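Long-range contacts in L-lysine 6-oxidase (Marinomonas mediterranea, PDB 3WEU), which oxidises the epsilon-amino group of L-lysine with a cysteine tryptophylquinone cofactor, releasing ammonium and the hydrogen peroxide that makes it antibacterial: residues L654-E659 and F680-K685; Y612-N617 and T648-E653; A506-A511 and Q621-W626. All blocks are in the same frame, centred on the assembly; numbering follows the deposited sequence.

Interaction 1. Residues L654-E659 and F680-K685; sequences LFDFKE and FINANK
The ring of Phe-680 lies across the CB methylene of Asp-656, the two residues forming a hydrogen-bonded pair of a two-stranded antiparallel ribbon made by strands 656-661 and 675-680. Asp-656 CB stands 3.6 Å from the ring centroid and 19° off the ring normal, a CH-pi contact over one face, displaced toward CZ, its nearest ring atom at 3.4 Å. With chi1 at 59°, Phe-680 CG sits between its own backbone N and carbonyl carbon, which folds the ring back over the partner strand. Beneath it Asp-656 N donates to Phe-680 O at 2.6 Å, and Phe-680 N returns a bond to Asp-656 O at 3.0 Å. The backbones stay close through Phe-655 and Ile-681, where Ile-681 CG1 packs on Phe-655 CD1 at 3.7 Å, and part after them; Ile-681 CD1 meets Leu-654 CD2. Helix 619-625 borders this apolar patch through His-625, and Phe-655 itself makes a cation-pi contact with Arg-650. Lys-685 NZ, held mainly by Glu-653 O, also makes a salt bridge to Asp-656 OD1 at 3.2 Å, weak as a hydrogen bond. Asn-682 and Lys-685 pack against Thr-563 and Ala-562 of the second subunit, placing this end of the ribbon against that chain. One water joins the diverging chains, donating to Leu-654 O and to Asp-656 OD1 while accepting from Asn-682 N at 2.7 Å.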
loop_
_atom_site.group_PDB
_atom_site.type_symbol
_atom_site.label_atom_id
_atom_site.label_comp_id
_atom_site.label_asym_id
_atom_site.label_seq_id
_atom_site.Cartn_x
_atom_site.Cartn_y
_atom_site.Cartn_z
ATOM N N LEU A 654 -15.742 -18.458 -9.520
ATOM C CA LEU A 654 -14.744 -17.601 -8.919
ATOM C C LEU A 654 -15.260 -16.266 -8.425
ATOM O O LEU A 654 -14.727 -15.676 -7.477
ATOM C CB LEU A 654 -13.602 -17.381 -9.900
ATOM C CG LEU A 654 -12.493 -16.468 -9.372
ATOM C CD1 LEU A 654 -11.770 -17.126 -8.208
ATOM C CD2 LEU A 654 -11.515 -16.180 -10.480
ATOM N N PHE A 655 -16.251 -15.731 -9.105
ATOM C CA PHE A 655 -16.599 -14.339 -8.943
ATOM C C PHE A 655 -17.775 -14.227 -7.984
ATOM O O PHE A 655 -18.647 -15.076 -7.969
ATOM C CB PHE A 655 -16.941 -13.731 -10.312
ATOM C CG PHE A 655 -15.820 -13.751 -11.271
ATOM C CD1 PHE A 655 -14.863 -12.759 -11.215
ATOM C CD2 PHE A 655 -15.697 -14.728 -12.226
ATOM C CE1 PHE A 655 -13.799 -12.760 -12.080
ATOM C CE2 PHE A 655 -14.611 -14.787 -13.055
ATOM C CZ PHE A 655 -13.681 -13.752 -13.033
ATOM N N ASP A 656 -17.779 -13.213 -7.165
ATOM C CA ASP A 656 -18.945 -12.805 -6.464
ATOM C C ASP A 656 -19.624 -11.710 -7.221
ATOM O O ASP A 656 -19.052 -11.124 -8.176
ATOM C CB ASP A 656 -18.543 -12.218 -5.118
ATOM C CG ASP A 656 -18.486 -13.209 -4.027
ATOM O OD1 ASP A 656 -18.153 -14.435 -4.276
ATOM O OD2 ASP A 656 -18.704 -12.677 -2.909
ATOM N N PHE A 657 -20.776 -11.316 -6.716
ATOM C CA PHE A 657 -21.602 -10.397 -7.426
ATOM C C PHE A 657 -22.419 -9.588 -6.470
ATOM O O PHE A 657 -22.954 -10.148 -5.549
ATOM C CB PHE A 657 -22.500 -11.204 -8.332
ATOM C CG PHE A 657 -23.555 -10.421 -8.997
ATOM C CD1 PHE A 657 -23.249 -9.699 -10.129
ATOM C CD2 PHE A 657 -24.877 -10.433 -8.526
ATOM C CE1 PHE A 657 -24.239 -8.982 -10.823
ATOM C CE2 PHE A 657 -25.847 -9.697 -9.180
ATOM C CZ PHE A 657 -25.523 -8.957 -10.330
ATOM N N LYS A 658 -22.573 -8.297 -6.711
ATOM C CA LYS A 658 -23.508 -7.506 -5.939
ATOM C C LYS A 658 -24.220 -6.618 -6.851
ATOM O O LYS A 658 -23.594 -6.001 -7.769
ATOM C CB LYS A 658 -22.744 -6.685 -4.908
ATOM C CG LYS A 658 -23.637 -6.056 -3.826
ATOM C CD LYS A 658 -22.852 -5.654 -2.565
ATOM C CE LYS A 658 -21.487 -6.363 -2.485
ATOM N NZ LYS A 658 -21.068 -6.697 -1.105
ATOM N N GLU A 659 -25.513 -6.509 -6.635
ATOM C CA GLU A 659 -26.342 -5.588 -7.409
ATOM C C GLU A 659 -26.521 -4.347 -6.568
ATOM O O GLU A 659 -27.173 -4.399 -5.490
ATOM C CB GLU A 659 -27.654 -6.257 -7.726
ATOM C CG GLU A 659 -28.613 -5.417 -8.537
ATOM C CD GLU A 659 -29.906 -6.151 -8.928
ATOM O OE1 GLU A 659 -29.970 -7.413 -8.912
ATOM O OE2 GLU A 659 -30.856 -5.427 -9.280
ATOM N N PHE A 680 -16.865 -9.193 -8.701
ATOM C CA PHE A 680 -15.567 -9.104 -8.042
ATOM C C PHE A 680 -15.130 -10.447 -7.550
ATOM O O PHE A 680 -15.898 -11.406 -7.616
ATOM C CB PHE A 680 -15.627 -8.113 -6.891
ATOM C CG PHE A 680 -16.636 -8.451 -5.823
ATOM C CD1 PHE A 680 -17.967 -8.270 -6.011
ATOM C CD2 PHE A 680 -16.197 -8.957 -4.604
ATOM C CE1 PHE A 680 -18.894 -8.559 -5.009
ATOM C CE2 PHE A 680 -17.113 -9.249 -3.581
ATOM C CZ PHE A 680 -18.455 -9.044 -3.789
ATOM N N ILE A 681 -13.892 -10.518 -7.122
ATOM C CA ILE A 681 -13.320 -11.738 -6.558
ATOM C C ILE A 681 -13.134 -11.554 -5.042
ATOM O O ILE A 681 -12.389 -10.676 -4.553
ATOM C CB ILE A 681 -11.984 -12.021 -7.185
ATOM C CG1 ILE A 681 -12.196 -12.281 -8.704
ATOM C CG2 ILE A 681 -11.348 -13.238 -6.556
ATOM C CD1 ILE A 681 -10.911 -12.413 -9.418
ATOM N N ASN A 682 -13.848 -12.371 -4.303
ATOM C CA ASN A 682 -13.826 -12.261 -2.871
ATOM C C ASN A 682 -12.536 -12.888 -2.444
ATOM O O ASN A 682 -12.334 -14.108 -2.570
ATOM C CB ASN A 682 -15.038 -12.934 -2.253
ATOM C CG ASN A 682 -15.095 -12.727 -0.727
ATOM O OD1 ASN A 682 -14.067 -12.736 -0.037
ATOM N ND2 ASN A 682 -16.291 -12.569 -0.216
ATOM N N ALA A 683 -11.652 -11.947 -2.160
ATOM C CA ALA A 683 -10.495 -11.989 -1.309
ATOM C C ALA A 683 -10.489 -13.242 -0.462
ATOM O O ALA A 683 -9.566 -14.031 -0.576
ATOM C CB ALA A 683 -10.493 -10.715 -0.460
ATOM N N ASN A 684 -11.564 -13.467 0.299
ATOM C CA ASN A 684 -11.685 -14.669 1.115
ATOM C C ASN A 684 -11.965 -15.842 0.273
ATOM O O ASN A 684 -11.064 -16.162 -0.525
ATOM C CB ASN A 684 -12.602 -14.395 2.309
ATOM C CG ASN A 684 -11.948 -13.373 3.219
ATOM O OD1 ASN A 684 -10.725 -13.336 3.282
ATOM N ND2 ASN A 684 -12.709 -12.509 3.829
ATOM N N LYS A 685 -13.101 -16.518 0.460
ATOM C CA LYS A 685 -13.674 -17.444 -0.561
ATOM C C LYS A 685 -12.885 -18.709 -0.674
ATOM O O LYS A 685 -11.661 -18.677 -0.737
ATOM C CB LYS A 685 -13.778 -16.846 -1.956
ATOM C CG LYS A 685 -14.404 -17.784 -3.018
ATOM C CD LYS A 685 -15.895 -18.074 -2.787
ATOM C CE LYS A 685 -16.577 -18.552 -4.077
ATOM N NZ LYS A 685 -17.223 -17.427 -4.791
HETATM O O HOH W 1 -15.367 -14.472 -5.081
#

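Interaction 2. Residues Y612-N617 and T648-E653; sequences YARGIN and TERNHE
Arg-650 NH2 is held by two backbone carbonyls of the 612-617 loop, donating to Arg-614 O at 2.8 Å and to Tyr-612 O at 3.0 Å. The two bonds differ in geometry. Arg-614 O receives its proton in the carbonyl plane on a lone pair, with an N-H...O angle of 163°, and it lies almost in the guanidinium plane. At Tyr-612 O the donor stands above the carbonyl plane, and the oxygen is tilted out of the guanidinium plane. A weak bond from Arg-650 NH1 makes Arg-614 O a shared acceptor, and a water bridges Arg-650 NE to Tyr-612 O. These contacts fix the rotation of the arginine head, which an extended chain from CG to NE carries across to the loop.

The guanidinium of Arg-614 lies flat on that of Arg-650, centres 3.7 Å apart and planes 19° from parallel, an arginine-arginine stack. The like charges are probably eased by neighbouring acceptors: Arg-614 forms a salt bridge with Glu-647 and also donates to Asn-611 O. Its chi1 of 61° swings the chain back across its own backbone, over Arg-650. The loop contains a type II beta turn from Ala-613 to Ile-616, closed by Ile-616 N to Ala-613 O, with Gly-615, at positive phi, in its third position.

This buried contact joins the loop between strand 609-611 and helix 619-625 to the one between strands 645-648 and 656-661; Ile-616 rests on helix 619-625, and His-652 packs against helix 596-602.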
loop_
_atom_site.group_PDB
_atom_site.type_symbol
_atom_site.label_atom_id
_atom_site.label_comp_id
_atom_site.label_asym_id
_atom_site.label_seq_id
_atom_site.Cartn_x
_atom_site.Cartn_y
_atom_site.Cartn_z
ATOM N N TYR A 612 -15.733 -8.091 -20.781
ATOM C CA TYR A 612 -15.056 -9.384 -20.798
ATOM C C TYR A 612 -14.320 -9.717 -19.467
ATOM O O TYR A 612 -14.244 -10.864 -19.042
ATOM C CB TYR A 612 -14.028 -9.396 -21.941
ATOM C CG TYR A 612 -13.118 -10.605 -21.993
ATOM C CD1 TYR A 612 -13.590 -11.832 -22.465
ATOM C CD2 TYR A 612 -11.810 -10.542 -21.568
ATOM C CE1 TYR A 612 -12.794 -12.940 -22.524
ATOM C CE2 TYR A 612 -11.007 -11.633 -21.640
ATOM C CZ TYR A 612 -11.516 -12.842 -22.094
ATOM O OH TYR A 612 -10.743 -13.943 -22.121
ATOM N N ALA A 613 -13.656 -8.709 -18.913
ATOM C CA ALA A 613 -12.846 -8.919 -17.712
ATOM C C ALA A 613 -13.581 -8.579 -16.429
ATOM O O ALA A 613 -12.920 -8.381 -15.434
ATOM C CB ALA A 613 -11.592 -8.068 -17.802
ATOM N N ARG A 614 -14.892 -8.549 -16.421
ATOM C CA ARG A 614 -15.643 -8.080 -15.259
ATOM C C ARG A 614 -15.223 -8.979 -14.080
ATOM O O ARG A 614 -15.174 -10.193 -14.177
ATOM C CB ARG A 614 -17.097 -8.120 -15.530
ATOM C CG ARG A 614 -17.678 -9.520 -15.839
ATOM C CD ARG A 614 -19.007 -9.471 -16.534
ATOM N NE ARG A 614 -19.462 -10.815 -16.811
ATOM C CZ ARG A 614 -18.981 -11.599 -17.778
ATOM N NH1 ARG A 614 -17.993 -11.193 -18.591
ATOM N NH2 ARG A 614 -19.495 -12.848 -17.920
ATOM N N GLY A 615 -14.968 -8.343 -12.947
ATOM C CA GLY A 615 -14.580 -9.043 -11.761
ATOM C C GLY A 615 -13.089 -9.078 -11.492
ATOM O O GLY A 615 -12.663 -9.297 -10.361
ATOM N N ILE A 616 -12.292 -8.919 -12.539
ATOM C CA ILE A 616 -10.839 -8.797 -12.415
ATOM C C ILE A 616 -10.586 -7.324 -12.301
ATOM O O ILE A 616 -10.455 -6.618 -13.286
ATOM C CB ILE A 616 -10.087 -9.282 -13.629
ATOM C CG1 ILE A 616 -10.505 -10.661 -14.015
ATOM C CG2 ILE A 616 -8.564 -9.313 -13.353
ATOM C CD1 ILE A 616 -9.988 -11.742 -13.166
ATOM N N ASN A 617 -10.625 -6.844 -11.076
ATOM C CA ASN A 617 -10.694 -5.397 -10.812
ATOM C C ASN A 617 -9.301 -4.741 -10.594
ATOM O O ASN A 617 -9.221 -3.524 -10.459
ATOM C CB ASN A 617 -11.582 -5.131 -9.620
ATOM C CG ASN A 617 -13.062 -5.331 -9.971
ATOM O OD1 ASN A 617 -13.564 -4.671 -10.894
ATOM N ND2 ASN A 617 -13.762 -6.191 -9.245
ATOM N N THR A 648 -17.633 -18.534 -23.657
ATOM C CA THR A 648 -17.801 -19.946 -23.262
ATOM C C THR A 648 -16.733 -20.199 -22.160
ATOM O O THR A 648 -15.641 -19.567 -22.184
ATOM C CB THR A 648 -17.545 -20.915 -24.470
ATOM O OG1 THR A 648 -16.209 -20.770 -24.981
ATOM C CG2 THR A 648 -18.544 -20.655 -25.645
ATOM N N GLU A 649 -17.021 -21.147 -21.268
ATOM C CA GLU A 649 -16.044 -21.693 -20.345
ATOM C C GLU A 649 -15.464 -20.669 -19.340
ATOM O O GLU A 649 -14.392 -20.893 -18.739
ATOM C CB GLU A 649 -14.926 -22.413 -21.079
ATOM C CG GLU A 649 -15.401 -23.579 -21.931
ATOM C CD GLU A 649 -14.240 -24.392 -22.469
ATOM O OE1 GLU A 649 -13.576 -25.080 -21.638
ATOM O OE2 GLU A 649 -13.986 -24.331 -23.714
ATOM N N ARG A 650 -16.232 -19.628 -19.039
ATOM C CA ARG A 650 -15.809 -18.675 -17.971
ATOM C C ARG A 650 -15.957 -19.389 -16.645
ATOM O O ARG A 650 -16.908 -20.125 -16.471
ATOM C CB ARG A 650 -16.697 -17.418 -17.971
ATOM C CG ARG A 650 -15.999 -16.231 -17.314
ATOM C CD ARG A 650 -16.842 -14.986 -17.204
ATOM N NE ARG A 650 -16.011 -13.780 -17.194
ATOM C CZ ARG A 650 -15.863 -12.915 -16.179
ATOM N NH1 ARG A 650 -16.538 -13.006 -15.051
ATOM N NH2 ARG A 650 -15.035 -11.914 -16.332
ATOM N N ASN A 651 -15.050 -19.187 -15.695
ATOM C CA ASN A 651 -15.165 -19.860 -14.363
ATOM C C ASN A 651 -15.984 -18.934 -13.466
ATOM O O ASN A 651 -15.446 -18.171 -12.593
ATOM C CB ASN A 651 -13.809 -20.174 -13.796
ATOM C CG ASN A 651 -12.912 -20.979 -14.768
ATOM O OD1 ASN A 651 -13.308 -21.412 -15.797
ATOM N ND2 ASN A 651 -11.712 -21.198 -14.376
ATOM N N HIS A 652 -17.280 -18.999 -13.692
ATOM C CA HIS A 652 -18.187 -18.049 -13.070
ATOM C C HIS A 652 -18.153 -18.186 -11.551
ATOM O O HIS A 652 -18.359 -17.189 -10.816
ATOM C CB HIS A 652 -19.625 -18.282 -13.503
ATOM C CG HIS A 652 -19.851 -18.080 -14.955
ATOM N ND1 HIS A 652 -19.661 -16.869 -15.576
ATOM C CD2 HIS A 652 -20.210 -18.969 -15.925
ATOM C CE1 HIS A 652 -19.940 -17.010 -16.863
ATOM N NE2 HIS A 652 -20.277 -18.275 -17.097
ATOM N N GLU A 653 -17.835 -19.394 -11.082
ATOM C CA GLU A 653 -17.846 -19.660 -9.639
ATOM C C GLU A 653 -16.797 -18.899 -8.844
ATOM O O GLU A 653 -16.964 -18.699 -7.643
ATOM C CB GLU A 653 -17.775 -21.169 -9.377
ATOM C CG GLU A 653 -19.121 -21.799 -9.751
ATOM C CD GLU A 653 -19.356 -23.236 -9.178
ATOM O OE1 GLU A 653 -18.387 -23.958 -8.844
ATOM O OE2 GLU A 653 -20.525 -23.669 -9.062
HETATM O O HOH W 2 -14.665 -13.583 -19.643
#

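Interaction 3. Residues A506-A511 and Q621-W626; sequences ACPWQA and QMVEHW
An edge-to-face (T-shaped) tryptophan pair joins segment 506-511, which leads into helix 510-515, to segment 621-626 on helix 619-625 in the protein interior. Helix 510-515 runs directly into Cys-516, the cysteine of the cysteine tryptophylquinone cross-link with Trp-581. Trp-509 presents the edge of its six-membered ring to the face of Trp-626: CZ2 comes within 3.8 Å of Trp-626 CD2, the planes are 73° apart, and the centroids of the Trp-509 six-membered ring and the Trp-626 five-membered ring are 5.2 Å apart. A chi1 of 66° directs the Trp-509 indole toward helix 619-625. Gln-510 lies against both indoles, its CD over one face of Trp-509. Its chain bends at chi2, bringing NE2 over the Trp-626 face, 3.5 Å from CD1, with amide and indole planes 65° apart. This approach is packing: NE2 and Trp-626 NE1 are both donors and form no hydrogen bond. The aliphatic part of Gln-510 runs along helix 619-625, where CG lies 3.6 Å from Met-622 O and CB touches Val-623 CG2. Pro-508, preceded by a cis peptide bond, extends the apolar surface toward Val-623. Strands 202-204 and 217-219 flank this side, Ala-202 touching Pro-508, Gln-510 and Val-623, while Phe-513, three residues after Gln-510, packs against Met-622 and Trp-626. No hydrogen bond links the segments; packing carries the contact, down to Pro-508 CG meeting Val-623 CG2 at 4.3 Å.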
loop_
_atom_site.group_PDB
_atom_site.type_symbol
_atom_site.label_atom_id
_atom_site.label_comp_id
_atom_site.label_asym_id
_atom_site.label_seq_id
_atom_site.Cartn_x
_atom_site.Cartn_y
_atom_site.Cartn_z
ATOM N N ALA A 506 5.791 -7.343 -21.267
ATOM C CA ALA A 506 5.669 -7.119 -19.837
ATOM C C ALA A 506 6.100 -8.339 -19.052
ATOM O O ALA A 506 5.950 -9.502 -19.466
ATOM C CB ALA A 506 4.258 -6.720 -19.443
ATOM N N CYS A 507 6.659 -8.041 -17.895
ATOM C CA CYS A 507 7.144 -9.045 -16.940
ATOM C C CYS A 507 6.489 -8.816 -15.604
ATOM O O CYS A 507 6.896 -7.889 -14.840
ATOM C CB CYS A 507 8.650 -8.916 -16.836
ATOM S SG CYS A 507 9.328 -10.281 -15.865
ATOM N N PRO A 508 5.421 -9.604 -15.282
ATOM C CA PRO A 508 4.833 -10.709 -16.015
ATOM C C PRO A 508 3.811 -10.255 -17.086
ATOM O O PRO A 508 3.288 -9.150 -17.021
ATOM C CB PRO A 508 4.109 -11.488 -14.943
ATOM C CG PRO A 508 3.621 -10.428 -14.053
ATOM C CD PRO A 508 4.684 -9.354 -14.043
ATOM N N TRP A 509 3.541 -11.158 -18.035
ATOM C CA TRP A 509 2.659 -10.882 -19.201
ATOM C C TRP A 509 1.275 -10.474 -18.813
ATOM O O TRP A 509 0.628 -9.701 -19.526
ATOM C CB TRP A 509 2.563 -12.078 -20.111
ATOM C CG TRP A 509 1.886 -13.265 -19.506
ATOM C CD1 TRP A 509 2.478 -14.292 -18.870
ATOM C CD2 TRP A 509 0.490 -13.545 -19.527
ATOM N NE1 TRP A 509 1.545 -15.201 -18.455
ATOM C CE2 TRP A 509 0.298 -14.746 -18.816
ATOM C CE3 TRP A 509 -0.619 -12.887 -20.054
ATOM C CZ2 TRP A 509 -0.928 -15.350 -18.719
ATOM C CZ3 TRP A 509 -1.849 -13.452 -19.878
ATOM C CH2 TRP A 509 -1.996 -14.674 -19.227
ATOM N N GLN A 510 0.817 -10.934 -17.672
ATOM C CA GLN A 510 -0.568 -10.585 -17.228
ATOM C C GLN A 510 -0.745 -9.064 -17.106
ATOM O O GLN A 510 -1.856 -8.589 -17.155
ATOM C CB GLN A 510 -0.962 -11.302 -15.950
ATOM C CG GLN A 510 -1.110 -12.799 -16.030
ATOM C CD GLN A 510 0.194 -13.564 -15.731
ATOM O OE1 GLN A 510 1.313 -12.998 -15.749
ATOM N NE2 GLN A 510 0.051 -14.837 -15.424
ATOM N N ALA A 511 0.348 -8.271 -17.013
ATOM C CA ALA A 511 0.226 -6.805 -17.155
ATOM C C ALA A 511 -0.154 -6.387 -18.564
ATOM O O ALA A 511 -0.942 -5.501 -18.734
ATOM C CB ALA A 511 1.541 -6.115 -16.783
ATOM N N GLN A 621 -5.112 -9.099 -9.495
ATOM C CA GLN A 621 -6.093 -10.148 -9.687
ATOM C C GLN A 621 -5.929 -10.791 -11.046
ATOM O O GLN A 621 -6.208 -11.979 -11.173
ATOM C CB GLN A 621 -7.502 -9.590 -9.517
ATOM C CG GLN A 621 -7.789 -9.296 -8.064
ATOM C CD GLN A 621 -8.937 -8.345 -7.888
ATOM O OE1 GLN A 621 -9.841 -8.247 -8.742
ATOM N NE2 GLN A 621 -8.961 -7.644 -6.755
ATOM N N MET A 622 -5.453 -10.035 -12.040
ATOM C CA MET A 622 -5.210 -10.615 -13.356
ATOM C C MET A 622 -4.037 -11.553 -13.311
ATOM O O MET A 622 -4.037 -12.697 -13.874
ATOM C CB MET A 622 -5.036 -9.560 -14.419
ATOM C CG MET A 622 -4.928 -10.138 -15.845
ATOM S SD MET A 622 -6.450 -10.942 -16.429
ATOM C CE MET A 622 -7.257 -9.538 -17.191
ATOM N N VAL A 623 -3.039 -11.170 -12.538
ATOM C CA VAL A 623 -1.916 -12.053 -12.353
ATOM C C VAL A 623 -2.300 -13.420 -11.764
ATOM O O VAL A 623 -1.782 -14.445 -12.180
ATOM C CB VAL A 623 -0.832 -11.353 -11.480
ATOM C CG1 VAL A 623 0.283 -12.333 -11.129
ATOM C CG2 VAL A 623 -0.228 -10.224 -12.251
ATOM N N GLU A 624 -3.225 -13.429 -10.849
ATOM C CA GLU A 624 -3.662 -14.670 -10.158
ATOM C C GLU A 624 -4.773 -15.404 -10.949
ATOM O O GLU A 624 -4.753 -16.645 -11.046
ATOM C CB GLU A 624 -4.192 -14.326 -8.780
ATOM C CG GLU A 624 -4.527 -15.618 -8.026
ATOM C CD GLU A 624 -4.788 -15.435 -6.547
ATOM O OE1 GLU A 624 -4.886 -14.301 -6.047
ATOM O OE2 GLU A 624 -4.931 -16.460 -5.878
ATOM N N HIS A 625 -5.679 -14.652 -11.566
ATOM C CA HIS A 625 -6.922 -15.241 -12.079
ATOM C C HIS A 625 -7.236 -15.174 -13.591
ATOM O O HIS A 625 -8.343 -15.426 -13.985
ATOM C CB HIS A 625 -8.018 -14.661 -11.331
ATOM C CG HIS A 625 -7.975 -15.016 -9.892
ATOM N ND1 HIS A 625 -8.110 -16.314 -9.454
ATOM C CD2 HIS A 625 -7.854 -14.250 -8.785
ATOM C CE1 HIS A 625 -8.087 -16.347 -8.130
ATOM N NE2 HIS A 625 -7.942 -15.107 -7.692
ATOM N N TRP A 626 -6.221 -14.893 -14.393
ATOM C CA TRP A 626 -6.278 -14.884 -15.876
ATOM C C TRP A 626 -7.046 -16.105 -16.407
ATOM O O TRP A 626 -7.816 -16.011 -17.374
ATOM C CB TRP A 626 -4.876 -14.730 -16.469
ATOM C CG TRP A 626 -3.931 -15.764 -15.988
ATOM C CD1 TRP A 626 -3.258 -15.741 -14.802
ATOM C CD2 TRP A 626 -3.630 -17.031 -16.597
ATOM N NE1 TRP A 626 -2.536 -16.907 -14.643
ATOM C CE2 TRP A 626 -2.731 -17.705 -15.736
ATOM C CE3 TRP A 626 -4.034 -17.671 -17.782
ATOM C CZ2 TRP A 626 -2.242 -18.989 -16.007
ATOM C CZ3 TRP A 626 -3.507 -18.908 -18.079
ATOM C CH2 TRP A 626 -2.643 -19.590 -17.172
#

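Interactions 2 and 3 are buried, whereas interaction 1 is a surface contact beside the second subunit. Their chemistry follows: interaction 1 combines strand pairing, a weak salt bridge and a bridging water; interaction 2 buries two stacked guanidinium groups, one bonded to loop carbonyls; interaction 3 uses aromatic and apolar packing. Helix 619-625 connects them, since His-625 touches Leu-654 and Ile-681 of interaction 1, and Ile-616 of interaction 2 packs on Met-622. Interactions 1 and 2 also meet directly, with centres 11 Å apart, through Ile-681 CG1 and Gly-615 O at 3.4 Å. Along the chain, the segments of interactions 2 and 3 alternate, while interaction 1 follows both.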